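Local coordinates for ATP-dependent DNA helicase uvsW (Enterobacteria phage T4, PDB 1RIF), which couples ATP hydrolysis to 3'-5' translocation and duplex DNA unwinding, driving branch migration in recombination-dependent repair and the reorganisation of stalled replication forks, at residues S11-C17 and N57-F62; Y117-V122 and A139-I144; W212-V216 and S241-I245. The protein carries 1 engineered substitution. All coordinates share one frame; numbering follows the deposited sequence.

Contact 1. Residues S11-C17 and N57-F62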
loop_
_atom_site.group_PDB
_atom_site.type_symbol
_atom_site.label_atom_id
_atom_site.label_comp_id
_atom_site.label_asym_id
_atom_site.label_seq_id
_atom_site.Cartn_x
_atom_site.Cartn_y
_atom_site.Cartn_z
ATOM N N SER A 11 7.255 -2.023 -6.597
ATOM C CA SER A 11 5.973 -2.671 -6.832
ATOM C C SER A 11 6.162 -4.191 -6.829
ATOM O O SER A 11 5.317 -4.924 -6.310
ATOM C CB SER A 11 5.356 -2.206 -8.160
ATOM O OG SER A 11 6.060 -2.707 -9.286
ATOM N N HIS A 12 7.291 -4.655 -7.369
ATOM C CA HIS A 12 7.587 -6.090 -7.457
ATOM C C HIS A 12 9.047 -6.448 -7.239
ATOM O O HIS A 12 9.918 -5.591 -7.225
ATOM C CB HIS A 12 7.227 -6.640 -8.846
ATOM C CG HIS A 12 5.782 -6.515 -9.208
ATOM N ND1 HIS A 12 5.211 -5.322 -9.597
ATOM C CD2 HIS A 12 4.794 -7.438 -9.252
ATOM C CE1 HIS A 12 3.932 -5.517 -9.867
ATOM N NE2 HIS A 12 3.655 -6.793 -9.666
ATOM N N VAL A 13 9.298 -7.740 -7.076
ATOM C CA VAL A 13 10.654 -8.258 -6.950
ATOM C C VAL A 13 10.748 -9.249 -8.107
ATOM O O VAL A 13 9.721 -9.729 -8.585
ATOM C CB VAL A 13 10.896 -9.004 -5.615
ATOM C CG1 VAL A 13 10.973 -8.005 -4.473
ATOM C CG2 VAL A 13 9.797 -10.026 -5.371
ATOM N N ARG A 14 11.957 -9.536 -8.575
ATOM C CA ARG A 14 12.121 -10.475 -9.677
ATOM C C ARG A 14 12.711 -11.763 -9.159
ATOM O O ARG A 14 13.647 -11.744 -8.366
ATOM C CB ARG A 14 13.041 -9.904 -10.756
ATOM C CG ARG A 14 13.134 -10.805 -11.973
ATOM C CD ARG A 14 14.111 -10.294 -13.012
ATOM N NE ARG A 14 15.501 -10.588 -12.669
ATOM C CZ ARG A 14 16.364 -9.692 -12.205
ATOM N NH1 ARG A 14 15.983 -8.431 -12.019
ATOM N NH2 ARG A 14 17.615 -10.052 -11.943
ATOM N N ILE A 15 12.173 -12.886 -9.611
ATOM C CA ILE A 15 12.671 -14.181 -9.170
ATOM C C ILE A 15 13.436 -14.937 -10.256
ATOM O O ILE A 15 12.973 -15.058 -11.387
ATOM C CB ILE A 15 11.527 -15.072 -8.674
ATOM C CG1 ILE A 15 10.685 -14.308 -7.645
ATOM C CG2 ILE A 15 12.101 -16.353 -8.068
ATOM C CD1 ILE A 15 9.517 -15.093 -7.086
ATOM N N ASP A 16 14.612 -15.435 -9.887
ATOM C CA ASP A 16 15.488 -16.198 -10.774
ATOM C C ASP A 16 15.500 -17.632 -10.295
ATOM O O ASP A 16 15.810 -17.894 -9.141
ATOM C CB ASP A 16 16.910 -15.648 -10.717
ATOM C CG ASP A 16 17.085 -14.399 -11.552
ATOM O OD1 ASP A 16 16.188 -13.525 -11.530
ATOM O OD2 ASP A 16 18.133 -14.287 -12.227
ATOM N N CYS A 17 15.166 -18.561 -11.179
ATOM C CA CYS A 17 15.126 -19.973 -10.816
ATOM C C CYS A 17 14.957 -20.829 -12.064
ATOM O O CYS A 17 14.952 -20.318 -13.184
ATOM C CB CYS A 17 13.954 -20.231 -9.876
ATOM S SG CYS A 17 12.359 -19.880 -10.651
ATOM N N ASN A 57 7.005 -12.900 -16.383
ATOM C CA ASN A 57 8.176 -12.033 -16.354
ATOM C C ASN A 57 8.919 -12.321 -15.055
ATOM O O ASN A 57 9.909 -11.668 -14.737
ATOM C CB ASN A 57 7.760 -10.564 -16.395
ATOM C CG ASN A 57 7.236 -10.144 -17.753
ATOM O OD1 ASN A 57 8.001 -9.989 -18.706
ATOM N ND2 ASN A 57 5.918 -9.965 -17.851
ATOM N N ARG A 58 8.433 -13.316 -14.316
ATOM C CA ARG A 58 9.023 -13.716 -13.046
ATOM C C ARG A 58 9.032 -12.556 -12.039
ATOM O O ARG A 58 9.937 -12.441 -11.211
ATOM C CB ARG A 58 10.441 -14.261 -13.270
ATOM C CG ARG A 58 10.493 -15.542 -14.112
ATOM C CD ARG A 58 11.940 -15.998 -14.357
ATOM N NE ARG A 58 12.325 -17.235 -13.657
ATOM C CZ ARG A 58 12.088 -18.472 -14.102
ATOM N NH1 ARG A 58 11.457 -18.657 -15.252
ATOM N NH2 ARG A 58 12.498 -19.524 -13.409
ATOM N N LEU A 59 8.014 -11.703 -12.121
ATOM C CA LEU A 59 7.874 -10.569 -11.216
ATOM C C LEU A 59 6.788 -10.905 -10.208
ATOM O O LEU A 59 5.728 -11.409 -10.572
ATOM C CB LEU A 59 7.483 -9.307 -11.979
ATOM C CG LEU A 59 8.513 -8.745 -12.956
ATOM C CD1 LEU A 59 7.948 -7.520 -13.642
ATOM C CD2 LEU A 59 9.790 -8.391 -12.218
ATOM N N LEU A 60 7.058 -10.624 -8.939
ATOM C CA LEU A 60 6.108 -10.901 -7.869
ATOM C C LEU A 60 5.832 -9.629 -7.064
ATOM O O LEU A 60 6.757 -8.885 -6.730
ATOM C CB LEU A 60 6.685 -11.964 -6.942
ATOM C CG LEU A 60 5.824 -12.337 -5.742
ATOM C CD1 LEU A 60 4.811 -13.390 -6.147
ATOM C CD2 LEU A 60 6.713 -12.848 -4.632
ATOM N N PRO A 61 4.556 -9.347 -6.757
ATOM C CA PRO A 61 4.352 -8.123 -5.980
ATOM C C PRO A 61 5.218 -8.121 -4.711
ATOM O O PRO A 61 5.285 -9.115 -3.980
ATOM C CB PRO A 61 2.838 -8.111 -5.712
ATOM C CG PRO A 61 2.358 -9.475 -6.102
ATOM C CD PRO A 61 3.275 -9.914 -7.197
ATOM N N PHE A 62 5.898 -6.996 -4.491
ATOM C CA PHE A 62 6.811 -6.799 -3.365
ATOM C C PHE A 62 6.294 -7.345 -2.037
ATOM O O PHE A 62 6.971 -8.133 -1.376
ATOM C CB PHE A 62 7.110 -5.305 -3.222
ATOM C CG PHE A 62 8.412 -4.996 -2.545
ATOM C CD1 PHE A 62 9.419 -4.331 -3.234
ATOM C CD2 PHE A 62 8.622 -5.325 -1.212
ATOM C CE1 PHE A 62 10.617 -3.994 -2.602
ATOM C CE2 PHE A 62 9.820 -4.991 -0.566
ATOM C CZ PHE A 62 10.815 -4.324 -1.265
#
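His12 holds CG anti to its carbonyl carbon (chi1 -61°), which directs the ring toward Pro61, and the ring's own turn brings CD2 to 3.2 Å from Pro61 N. A hydrogen bond from ND1 to Ser11 OG, close to the ring plane, fixes the imidazole's rotation, and Asp9 holds that hydroxyl in turn. Just before strand 59-61, Arg58 bends at chi3 (111°), turning the edge of its guanidinium to Ile15 O for a weak NE bond of 3.2 Å; stronger partners of the group are Glu19, through a salt bridge, and Glu18 O. Between these ends, Val13 and Leu60 form a hydrogen-bonded antiparallel pair, each N donating to the other's O at 2.8 Å, flanked by the non-hydrogen-bonded pairs His12-Pro61 and Arg14-Leu59. The pairing adds strand 59-61 at one edge, within this chain, of a mixed four-stranded sheet in the UvsW N-terminal domain, with strand 3-8 on the far side of strand 12-16. The short axes run at 144°. On one face Val13 and Leu60 lie side by side, CG2 of the former 4.0 Å from CB of the latter, while Val13 CG1 sits over the rim of one Phe62 ring face. On the other face Arg14 CB meets Leu59 CD2 at 3.9 Å, and Arg14 NE reaches the syn lone pair of Asp16 OD1 in a salt bridge.

Contact 2. Residues Y117-V122 and A139-I144. Engineered in segment 139-144: Arg141 (natural residue Lys).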
loop_
_atom_site.group_PDB
_atom_site.type_symbol
_atom_site.label_atom_id
_atom_site.label_comp_id
_atom_site.label_asym_id
_atom_site.label_seq_id
_atom_site.Cartn_x
_atom_site.Cartn_y
_atom_site.Cartn_z
ATOM N N TYR A 117 -1.557 3.388 20.784
ATOM C CA TYR A 117 -1.735 2.462 19.673
ATOM C C TYR A 117 -1.552 3.131 18.321
ATOM O O TYR A 117 -1.144 2.479 17.357
ATOM C CB TYR A 117 -3.102 1.760 19.755
ATOM C CG TYR A 117 -4.301 2.672 19.802
ATOM C CD1 TYR A 117 -4.820 3.249 18.636
ATOM C CD2 TYR A 117 -4.917 2.972 21.017
ATOM C CE1 TYR A 117 -5.928 4.106 18.684
ATOM C CE2 TYR A 117 -6.018 3.825 21.075
ATOM C CZ TYR A 117 -6.515 4.388 19.908
ATOM O OH TYR A 117 -7.596 5.240 19.979
ATOM N N GLN A 118 -1.844 4.428 18.249
ATOM C CA GLN A 118 -1.670 5.175 17.009
ATOM C C GLN A 118 -0.173 5.356 16.779
ATOM O O GLN A 118 0.316 5.217 15.655
ATOM C CB GLN A 118 -2.355 6.536 17.102
ATOM C CG GLN A 118 -3.873 6.460 17.230
ATOM C CD GLN A 118 -4.513 7.831 17.302
ATOM O OE1 GLN A 118 -4.138 8.653 18.135
ATOM N NE2 GLN A 118 -5.481 8.087 16.428
ATOM N N LYS A 119 0.544 5.667 17.860
ATOM C CA LYS A 119 1.995 5.839 17.817
ATOM C C LYS A 119 2.657 4.518 17.410
ATOM O O LYS A 119 3.581 4.501 16.600
ATOM C CB LYS A 119 2.525 6.264 19.190
ATOM C CG LYS A 119 2.095 7.647 19.641
ATOM C CD LYS A 119 2.729 7.997 20.981
ATOM C CE LYS A 119 2.363 9.404 21.425
ATOM N NZ LYS A 119 2.978 9.754 22.743
ATOM N N ASP A 120 2.182 3.416 17.985
ATOM C CA ASP A 120 2.714 2.098 17.667
ATOM C C ASP A 120 2.485 1.754 16.191
ATOM O O ASP A 120 3.403 1.315 15.497
ATOM C CB ASP A 120 2.054 1.025 18.550
ATOM C CG ASP A 120 2.581 1.028 19.983
ATOM O OD1 ASP A 120 3.574 1.740 20.263
ATOM O OD2 ASP A 120 2.003 0.307 20.831
ATOM N N ALA A 121 1.255 1.953 15.720
ATOM C CA ALA A 121 0.904 1.659 14.329
ATOM C C ALA A 121 1.785 2.442 13.349
ATOM O O ALA A 121 2.310 1.874 12.378
ATOM C CB ALA A 121 -0.567 1.980 14.085
ATOM N N VAL A 122 1.940 3.742 13.603
ATOM C CA VAL A 122 2.762 4.600 12.752
ATOM C C VAL A 122 4.215 4.131 12.758
ATOM O O VAL A 122 4.849 4.038 11.706
ATOM C CB VAL A 122 2.707 6.079 13.218
ATOM C CG1 VAL A 122 3.767 6.895 12.493
ATOM C CG2 VAL A 122 1.327 6.661 12.946
ATOM N N ALA A 139 -10.024 3.667 15.840
ATOM C CA ALA A 139 -8.619 4.018 16.067
ATOM C C ALA A 139 -8.218 5.363 15.446
ATOM O O ALA A 139 -7.027 5.616 15.235
ATOM C CB ALA A 139 -7.708 2.901 15.534
ATOM N N GLY A 140 -9.211 6.213 15.166
ATOM C CA GLY A 140 -8.954 7.520 14.575
ATOM C C GLY A 140 -7.826 7.407 13.575
ATOM O O GLY A 140 -6.749 7.982 13.764
ATOM N N ARG A 141 -8.082 6.658 12.507
ATOM C CA ARG A 141 -7.090 6.404 11.476
ATOM C C ARG A 141 -6.610 7.604 10.709
ATOM O O ARG A 141 -5.558 7.533 10.101
ATOM C CB ARG A 141 -7.612 5.392 10.467
ATOM C CG ARG A 141 -8.019 4.060 11.040
ATOM C CD ARG A 141 -8.618 3.272 9.926
ATOM N NE ARG A 141 -9.332 2.097 10.381
ATOM C CZ ARG A 141 -10.207 1.450 9.625
ATOM N NH1 ARG A 141 -10.458 1.888 8.394
ATOM N NH2 ARG A 141 -10.823 0.370 10.093
ATOM N N SER A 142 -7.372 8.693 10.706
ATOM C CA SER A 142 -6.955 9.878 9.956
ATOM C C SER A 142 -5.674 10.457 10.527
ATOM O O SER A 142 -4.848 10.977 9.780
ATOM C CB SER A 142 -8.049 10.947 9.956
ATOM O OG SER A 142 -8.322 11.421 11.264
ATOM N N LEU A 143 -5.508 10.361 11.848
ATOM C CA LEU A 143 -4.308 10.874 12.506
ATOM C C LEU A 143 -3.128 9.959 12.201
ATOM O O LEU A 143 -1.998 10.427 12.053
ATOM C CB LEU A 143 -4.509 10.973 14.024
ATOM C CG LEU A 143 -3.336 11.562 14.834
ATOM C CD1 LEU A 143 -2.967 12.953 14.310
ATOM C CD2 LEU A 143 -3.719 11.640 16.300
ATOM N N ILE A 144 -3.391 8.655 12.112
ATOM C CA ILE A 144 -2.339 7.690 11.798
ATOM C C ILE A 144 -1.850 7.989 10.390
ATOM O O ILE A 144 -0.653 8.032 10.134
ATOM C CB ILE A 144 -2.861 6.235 11.859
ATOM C CG1 ILE A 144 -3.169 5.861 13.314
ATOM C CG2 ILE A 144 -1.832 5.292 11.244
ATOM C CD1 ILE A 144 -3.601 4.413 13.524
#
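Ile144 supplies the apolar centre, and each of its branches has its own partner on the helix opposite. CG2 meets Val122 CG2 at 3.8 Å, the two side chains sliding past each other in opposite directions. CD1 rests 3.9 Å from Ala121 CB, and CG1 lies against the aliphatic stem of Gln118, whose CB is 3.9 Å away. One step outward, Leu143 crosses Gln118 at about a right angle, its CD2 3.5 Å from the amide oxygen OE1. Tyr117 adds a further apolar touch, CE1 being 3.8 Å from Ala139 CB.

The polar edge belongs to Gln118. An extended chain beyond CG (chi2 -179°) carries its amide to the loop, where NE2 donates to Ala139 O at 3.1 Å with an N-H...O angle of 150°. The donor stands 44° above that carbonyl plane, not on a lone pair. A weak second bond joins NE2 to Gly140 O at 3.0 Å, while OE1 accepts from His115 N, so the amide is gripped through both ends and its orientation is set. The positive phi of Gly140 suits a glycine, and the absence of a side chain there lets NE2 of Gln118 come close. The loop is the predicted ATP-binding P-loop, and a glutamine touching it from the preceding helix is consistent with the Q motif of superfamily 2 helicases. The engineered Arg141, lysine in nature, turns away from this interface to form salt bridges with Asp232 and Glu233 of the predicted DEAH box.

Strand 130-133 links helix 116-128 to the P-loop; Val122 also packs on Phe96 of helix 93-101, and Leu143 on Tyr180 of helix 167-180.

Contact 3. Residues W212-V216 and S241-I245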
loop_
_atom_site.group_PDB
_atom_site.type_symbol
_atom_site.label_atom_id
_atom_site.label_comp_id
_atom_site.label_asym_id
_atom_site.label_seq_id
_atom_site.Cartn_x
_atom_site.Cartn_y
_atom_site.Cartn_z
ATOM N N TRP A 212 -10.805 5.108 -5.537
ATOM C CA TRP A 212 -10.333 4.103 -6.485
ATOM C C TRP A 212 -10.807 4.338 -7.911
ATOM O O TRP A 212 -10.044 4.168 -8.864
ATOM C CB TRP A 212 -10.784 2.701 -6.053
ATOM C CG TRP A 212 -9.845 2.047 -5.085
ATOM C CD1 TRP A 212 -10.056 1.818 -3.755
ATOM C CD2 TRP A 212 -8.537 1.539 -5.381
ATOM N NE1 TRP A 212 -8.959 1.195 -3.205
ATOM C CE2 TRP A 212 -8.013 1.011 -4.182
ATOM C CE3 TRP A 212 -7.758 1.479 -6.548
ATOM C CZ2 TRP A 212 -6.740 0.425 -4.113
ATOM C CZ3 TRP A 212 -6.495 0.896 -6.484
ATOM C CH2 TRP A 212 -6.000 0.376 -5.271
ATOM N N GLN A 213 -12.070 4.726 -8.064
ATOM C CA GLN A 213 -12.614 4.926 -9.401
ATOM C C GLN A 213 -11.924 6.040 -10.176
ATOM O O GLN A 213 -11.823 5.976 -11.397
ATOM C CB GLN A 213 -14.128 5.162 -9.345
ATOM C CG GLN A 213 -14.572 6.560 -8.990
ATOM C CD GLN A 213 -16.029 6.783 -9.347
ATOM O OE1 GLN A 213 -16.435 6.517 -10.473
ATOM N NE2 GLN A 213 -16.821 7.268 -8.394
ATOM N N THR A 214 -11.447 7.060 -9.473
ATOM C CA THR A 214 -10.743 8.153 -10.131
ATOM C C THR A 214 -9.327 7.694 -10.427
ATOM O O THR A 214 -8.857 7.772 -11.558
ATOM C CB THR A 214 -10.663 9.393 -9.231
ATOM O OG1 THR A 214 -11.964 9.978 -9.114
ATOM C CG2 THR A 214 -9.691 10.414 -9.814
ATOM N N VAL A 215 -8.666 7.210 -9.383
ATOM C CA VAL A 215 -7.293 6.739 -9.447
ATOM C C VAL A 215 -7.012 5.712 -10.546
ATOM O O VAL A 215 -6.004 5.810 -11.246
ATOM C CB VAL A 215 -6.882 6.173 -8.064
ATOM C CG1 VAL A 215 -5.618 5.352 -8.172
ATOM C CG2 VAL A 215 -6.689 7.323 -7.090
ATOM N N VAL A 216 -7.896 4.734 -10.700
ATOM C CA VAL A 216 -7.716 3.698 -11.712
ATOM C C VAL A 216 -7.672 4.249 -13.149
ATOM O O VAL A 216 -7.095 3.623 -14.040
ATOM C CB VAL A 216 -8.838 2.628 -11.595
ATOM C CG1 VAL A 216 -8.846 1.738 -12.820
ATOM C CG2 VAL A 216 -8.618 1.773 -10.351
ATOM N N SER A 241 -8.760 -3.308 -9.360
ATOM C CA SER A 241 -8.170 -2.006 -9.074
ATOM C C SER A 241 -6.694 -2.181 -8.727
ATOM O O SER A 241 -5.823 -1.542 -9.317
ATOM C CB SER A 241 -8.897 -1.337 -7.900
ATOM O OG SER A 241 -10.174 -0.868 -8.288
ATOM N N ILE A 242 -6.425 -3.055 -7.764
ATOM C CA ILE A 242 -5.064 -3.325 -7.322
ATOM C C ILE A 242 -4.164 -3.707 -8.481
ATOM O O ILE A 242 -3.148 -3.057 -8.723
ATOM C CB ILE A 242 -5.037 -4.466 -6.274
ATOM C CG1 ILE A 242 -5.771 -4.014 -5.002
ATOM C CG2 ILE A 242 -3.597 -4.876 -5.982
ATOM C CD1 ILE A 242 -5.956 -5.106 -3.964
ATOM N N SER A 243 -4.533 -4.754 -9.209
ATOM C CA SER A 243 -3.704 -5.183 -10.320
ATOM C C SER A 243 -3.617 -4.112 -11.397
ATOM O O SER A 243 -2.699 -4.118 -12.217
ATOM C CB SER A 243 -4.216 -6.513 -10.905
ATOM O OG SER A 243 -5.582 -6.453 -11.251
ATOM N N SER A 244 -4.554 -3.168 -11.371
ATOM C CA SER A 244 -4.584 -2.087 -12.350
ATOM C C SER A 244 -3.539 -0.979 -12.124
ATOM O O SER A 244 -3.021 -0.420 -13.088
ATOM C CB SER A 244 -5.985 -1.470 -12.389
ATOM O OG SER A 244 -6.100 -0.545 -13.446
ATOM N N ILE A 245 -3.218 -0.671 -10.867
ATOM C CA ILE A 245 -2.251 0.391 -10.572
ATOM C C ILE A 245 -0.967 -0.043 -9.869
ATOM O O ILE A 245 -0.052 0.766 -9.719
ATOM C CB ILE A 245 -2.859 1.503 -9.667
ATOM C CG1 ILE A 245 -3.122 0.947 -8.264
ATOM C CG2 ILE A 245 -4.148 2.041 -10.273
ATOM C CD1 ILE A 245 -3.377 2.016 -7.202
#
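Trp212 meets Ser241 and Ile245 in the tight half of this contact. Ser241 CB stands over one face of the indole, offset toward its rim and only 3.3 Å from CE3, a close van der Waals contact. Farther round the six-membered ring, Ile245 CD1 reaches CZ3 at 3.4 Å, approaching obliquely while the two side chains cross at about a right angle. The rotation of Ile245 makes this possible: CG1 lies between its backbone N and carbonyl carbon (chi1 68°), so that CD1 points into the angle between Trp212 and Val215. Val215 CG1 closes that angle less snugly, 4.1 Å from CD1. Phe223 touches both Val215 and Ile245, and Met275 of helix 269-276 also packs on Ile245, which is buried.

Toward Val216 the packing slackens. Its CG2 stays 4.5 Å from Ile245 CG2, and its nearest neighbours are the serine hydroxyls: CG1 lies 3.6 Å from Ser244 OG, and CG2 lies 3.7 Å from Ser241 OG. These are methyl-to-oxygen touches; no hydrogen bond crosses the interface, and only 301 Å² is buried over both sides. Val216 and Ser244, both partly exposed, make up the loose side of the contact.

Each short helix follows a strand of the parallel seven-stranded sheet: helix 212-215 comes directly after strand 207-210, whereas helix 239-245 comes after strand 226-232 and the predicted DEAH box. The pair thus joins two segments at the carboxy-terminal ends of strands in the RecA-like ATPase domain, an architecture typical of superfamily 2 helicases.

Contact 1 belongs to the N-terminal domain, whereas contacts 2 and 3 lie in the helicase ATP-binding part. Contacts 1 and 3 are neighbours, their nearest atoms about 6 Å apart, and His12 touches Ser247, just beyond helix 239-245, so the two domains meet near here. Contact 2 lies across the chain's centre from both, its centre about 31 Å from that of contact 1 and about 25 Å from that of contact 3. It holds part of the predicted ATP site; contact 3 does not touch it, the side chain of Trp212 being about 12 Å from that of engineered Arg141. The chain runs from the predicted DEAH box into helix 239-245 of contact 3.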